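Local coordinates for nitrate regulatory protein (Klebsiella oxytoca, PDB 4AKK), which senses nitrate and nitrite and, in response, binds the leader RNA of the nasF operon to prevent transcription termination, at residues A[240-243]-A[244-247]; A[272-275]-A[276-279]. All blocks are in the same frame, centred on the assembly; numbering follows the deposited sequence.

In the fold
Both contacts lie within the NIT nitrate-sensing region of an almost wholly helical chain, and each is a local turn at the start of a helix. Going from the N terminus, helix 217-240 ends where contact 1 begins; residues 240-247 turn the chain directly into helix 243-252. Helix 257-267 follows, and the loop after it leads through contact 2, residues 272-279, into the long helix 277-312. The two contacts are in series, neither crossing nor enclosing the other, with centres about 39 Å apart. They share neighbours nonetheless: each touches helix 180-212, and Q245 of contact 1 bonds D303 on the helix that contact 2 opens.

Contact 1: residues A[240-243]-A[244-247]; sequences LAQP and PQTA
Q242 and Q245 run side by side and point the same way, their amide planes 67° apart, at the start of helix 243-252. Q242 is the N-cap, and the amide of Q245 reaches back to it: Q242 N donates to Q245 OE1 at 3.0 Å in an almost straight bond. The Q245 side chain, with CG beside its own backbone N (chi1 -72°) and extended from there, brings OE1 against the chain just ahead of the helix, where it also touches A241 CB at 3.6 Å. In the reverse direction, Q242 O accepts two backbone bonds, a bent one from Q245 N at 2.7 Å and a straighter one from T246 N at 3.0 Å. This is the N3-to-N-cap half of a capping box; the return bond goes to the backbone oxygen of Q242, not to its side chain. The two prolines also lie alongside each other, P243 CB only 3.4 Å from P244 CD. A water donates to P243 O and hydrogen-bonds T246 OG1, while A247 N bonds P243 O directly. Q245 NE2 is hydrogen-bonded to D303 OD2 on helix 277-312. With both ends of its amide engaged, buried Q245 couples the cap to that helix, and the reciprocal bonds satisfy polar backbone groups where the helical pattern begins.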
loop_
_atom_site.group_PDB
_atom_site.type_symbol
_atom_site.label_atom_id
_atom_site.label_comp_id
_atom_site.label_asym_id
_atom_site.label_seq_id
_atom_site.Cartn_x
_atom_site.Cartn_y
_atom_site.Cartn_z
ATOM N N LEU A 240 9.131 12.442 -5.005
ATOM C CA LEU A 240 8.988 11.930 -6.367
ATOM C C LEU A 240 9.199 12.937 -7.471
ATOM O O LEU A 240 9.376 12.555 -8.624
ATOM C CB LEU A 240 7.623 11.288 -6.558
ATOM C CG LEU A 240 7.436 9.988 -5.785
ATOM C CD1 LEU A 240 5.989 9.561 -5.869
ATOM C CD2 LEU A 240 8.373 8.911 -6.338
ATOM N N ALA A 241 9.172 14.219 -7.132
ATOM C CA ALA A 241 9.252 15.257 -8.154
ATOM C C ALA A 241 10.693 15.547 -8.565
ATOM O O ALA A 241 11.638 15.049 -7.957
ATOM C CB ALA A 241 8.555 16.534 -7.685
ATOM N N GLN A 242 10.849 16.361 -9.603
ATOM C CA GLN A 242 12.171 16.723 -10.097
ATOM C C GLN A 242 12.716 17.905 -9.307
ATOM O O GLN A 242 11.948 18.721 -8.796
ATOM C CB GLN A 242 12.100 17.049 -11.592
ATOM C CG GLN A 242 11.592 15.875 -12.438
ATOM C CD GLN A 242 12.531 14.674 -12.391
ATOM O OE1 GLN A 242 13.740 14.815 -12.583
ATOM N NE2 GLN A 242 11.978 13.487 -12.132
ATOM N N PRO A 243 14.051 18.002 -9.198
ATOM C CA PRO A 243 14.661 19.060 -8.386
ATOM C C PRO A 243 14.197 20.478 -8.735
ATOM O O PRO A 243 14.032 21.283 -7.821
ATOM C CB PRO A 243 16.161 18.878 -8.653
ATOM C CG PRO A 243 16.286 17.406 -8.919
ATOM C CD PRO A 243 15.058 17.054 -9.715
ATOM N N PRO A 244 13.983 20.785 -10.030
ATOM C CA PRO A 244 13.459 22.120 -10.334
ATOM C C PRO A 244 12.016 22.283 -9.847
ATOM O O PRO A 244 11.580 23.403 -9.610
ATOM C CB PRO A 244 13.511 22.186 -11.871
ATOM C CG PRO A 244 14.390 21.049 -12.299
ATOM C CD PRO A 244 14.247 20.001 -11.248
ATOM N N GLN A 245 11.285 21.178 -9.701
ATOM C CA GLN A 245 9.898 21.254 -9.261
ATOM C C GLN A 245 9.796 21.435 -7.744
ATOM O O GLN A 245 8.999 22.233 -7.259
ATOM C CB GLN A 245 9.122 20.025 -9.730
ATOM C CG GLN A 245 8.859 20.029 -11.232
ATOM C CD GLN A 245 8.382 18.687 -11.734
ATOM O OE1 GLN A 245 8.621 17.662 -11.099
ATOM N NE2 GLN A 245 7.708 18.683 -12.886
ATOM N N THR A 246 10.622 20.711 -6.998
ATOM C CA THR A 246 10.670 20.883 -5.551
ATOM C C THR A 246 11.255 22.251 -5.194
ATOM O O THR A 246 10.878 22.862 -4.192
ATOM C CB THR A 246 11.470 19.751 -4.873
ATOM O OG1 THR A 246 12.840 19.800 -5.299
ATOM C CG2 THR A 246 10.879 18.393 -5.241
ATOM N N ALA A 247 12.168 22.733 -6.032
ATOM C CA ALA A 247 12.744 24.060 -5.856
ATOM C C ALA A 247 11.659 25.129 -5.962
ATOM O O ALA A 247 11.498 25.963 -5.066
ATOM C CB ALA A 247 13.835 24.306 -6.891
HETATM O O HOH W 1 15.443 21.056 -5.535
#

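Contact 2: residues A[272-275]-A[276-279]; sequences PADE and GETA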
loop_
_atom_site.group_PDB
_atom_site.type_symbol
_atom_site.label_atom_id
_atom_site.label_comp_id
_atom_site.label_asym_id
_atom_site.label_seq_id
_atom_site.Cartn_x
_atom_site.Cartn_y
_atom_site.Cartn_z
ATOM N N PRO A 272 -12.431 34.932 17.964
ATOM C CA PRO A 272 -13.049 36.240 18.214
ATOM C C PRO A 272 -14.442 36.322 17.611
ATOM O O PRO A 272 -14.660 35.864 16.485
ATOM C CB PRO A 272 -12.125 37.217 17.478
ATOM C CG PRO A 272 -10.889 36.440 17.138
ATOM C CD PRO A 272 -11.314 35.020 17.011
ATOM N N ALA A 273 -15.375 36.916 18.346
ATOM C CA ALA A 273 -16.747 37.047 17.869
ATOM C C ALA A 273 -16.910 38.290 16.993
ATOM O O ALA A 273 -17.751 39.145 17.266
ATOM C CB ALA A 273 -17.706 37.096 19.044
ATOM N N ASP A 274 -16.111 38.374 15.934
ATOM C CA ASP A 274 -16.050 39.577 15.107
ATOM C C ASP A 274 -16.926 39.474 13.869
ATOM O O ASP A 274 -16.662 40.120 12.853
ATOM C CB ASP A 274 -14.604 39.873 14.706
ATOM C CG ASP A 274 -13.905 38.661 14.119
ATOM O OD1 ASP A 274 -14.607 37.750 13.633
ATOM O OD2 ASP A 274 -12.658 38.622 14.141
ATOM N N GLU A 275 -17.957 38.641 13.961
ATOM C CA GLU A 275 -19.005 38.561 12.944
ATOM C C GLU A 275 -18.482 38.388 11.519
ATOM O O GLU A 275 -18.944 39.056 10.593
ATOM C CB GLU A 275 -19.923 39.790 13.027
ATOM C CG GLU A 275 -20.292 40.194 14.451
ATOM C CD GLU A 275 -20.878 41.599 14.533
ATOM O OE1 GLU A 275 -21.573 42.015 13.581
ATOM O OE2 GLU A 275 -20.643 42.289 15.551
ATOM N N GLY A 276 -17.528 37.483 11.340
ATOM C CA GLY A 276 -17.065 37.151 10.008
ATOM C C GLY A 276 -15.712 37.727 9.644
ATOM O O GLY A 276 -15.148 37.375 8.611
ATOM N N GLU A 277 -15.182 38.607 10.487
ATOM C CA GLU A 277 -13.920 39.270 10.168
ATOM C C GLU A 277 -12.722 38.295 10.158
ATOM O O GLU A 277 -11.940 38.284 9.208
ATOM C CB GLU A 277 -13.678 40.460 11.110
ATOM C CG GLU A 277 -12.477 41.316 10.737
ATOM C CD GLU A 277 -12.620 41.963 9.358
ATOM O OE1 GLU A 277 -13.673 42.583 9.079
ATOM O OE2 GLU A 277 -11.668 41.856 8.556
ATOM N N THR A 278 -12.581 37.477 11.202
ATOM C CA THR A 278 -11.489 36.492 11.259
ATOM C C THR A 278 -11.635 35.383 10.204
ATOM O O THR A 278 -10.645 34.905 9.643
ATOM C CB THR A 278 -11.377 35.827 12.648
ATOM O OG1 THR A 278 -11.015 36.804 13.628
ATOM C CG2 THR A 278 -10.310 34.741 12.637
ATOM N N ALA A 279 -12.876 34.976 9.964
ATOM C CA ALA A 279 -13.209 34.002 8.942
ATOM C C ALA A 279 -12.725 34.458 7.573
ATOM O O ALA A 279 -12.126 33.681 6.822
ATOM C CB ALA A 279 -14.719 33.771 8.920
HETATM O O HOH W 2 -14.884 35.505 12.178
#
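D274 and T278 meet where a type I' beta turn, D274 to E277, leads into helix 277-312. The turn closes through E277 N, which donates to D274 O at 3.2 Å. G276, the N-cap residue, has a positive phi of 105°; a CB would be jammed against the carbonyl oxygen of E275 at these backbone angles. The tight part is the D274 carboxylate, which folds over the first helical turn because CG sits between the backbone N and the carbonyl carbon (chi1 50°). Its OD1 takes a straight bond from T278 N at 3.2 Å, met from above the carboxylate plane, and a water bonded to OD1 passes on to A279 N. The D274 and T278 side chains cross at about a right angle, and P272 CG lies 3.5 Å from T278 OG1, also crosswise. The negative carboxylate beside the amino end of the helix would probably be stabilised by the helix dipole. By contrast, the solvent side is loose: E275 directs its CB away from the helix, and the exposed E277 bends outward to a salt bridge with R281. Inward, T278 and A279 rest on F210 of helix 180-212. One residue beyond the turn, T278 OG1 donates to D274 OD2 on its syn lone pair, at a short 2.5 Å.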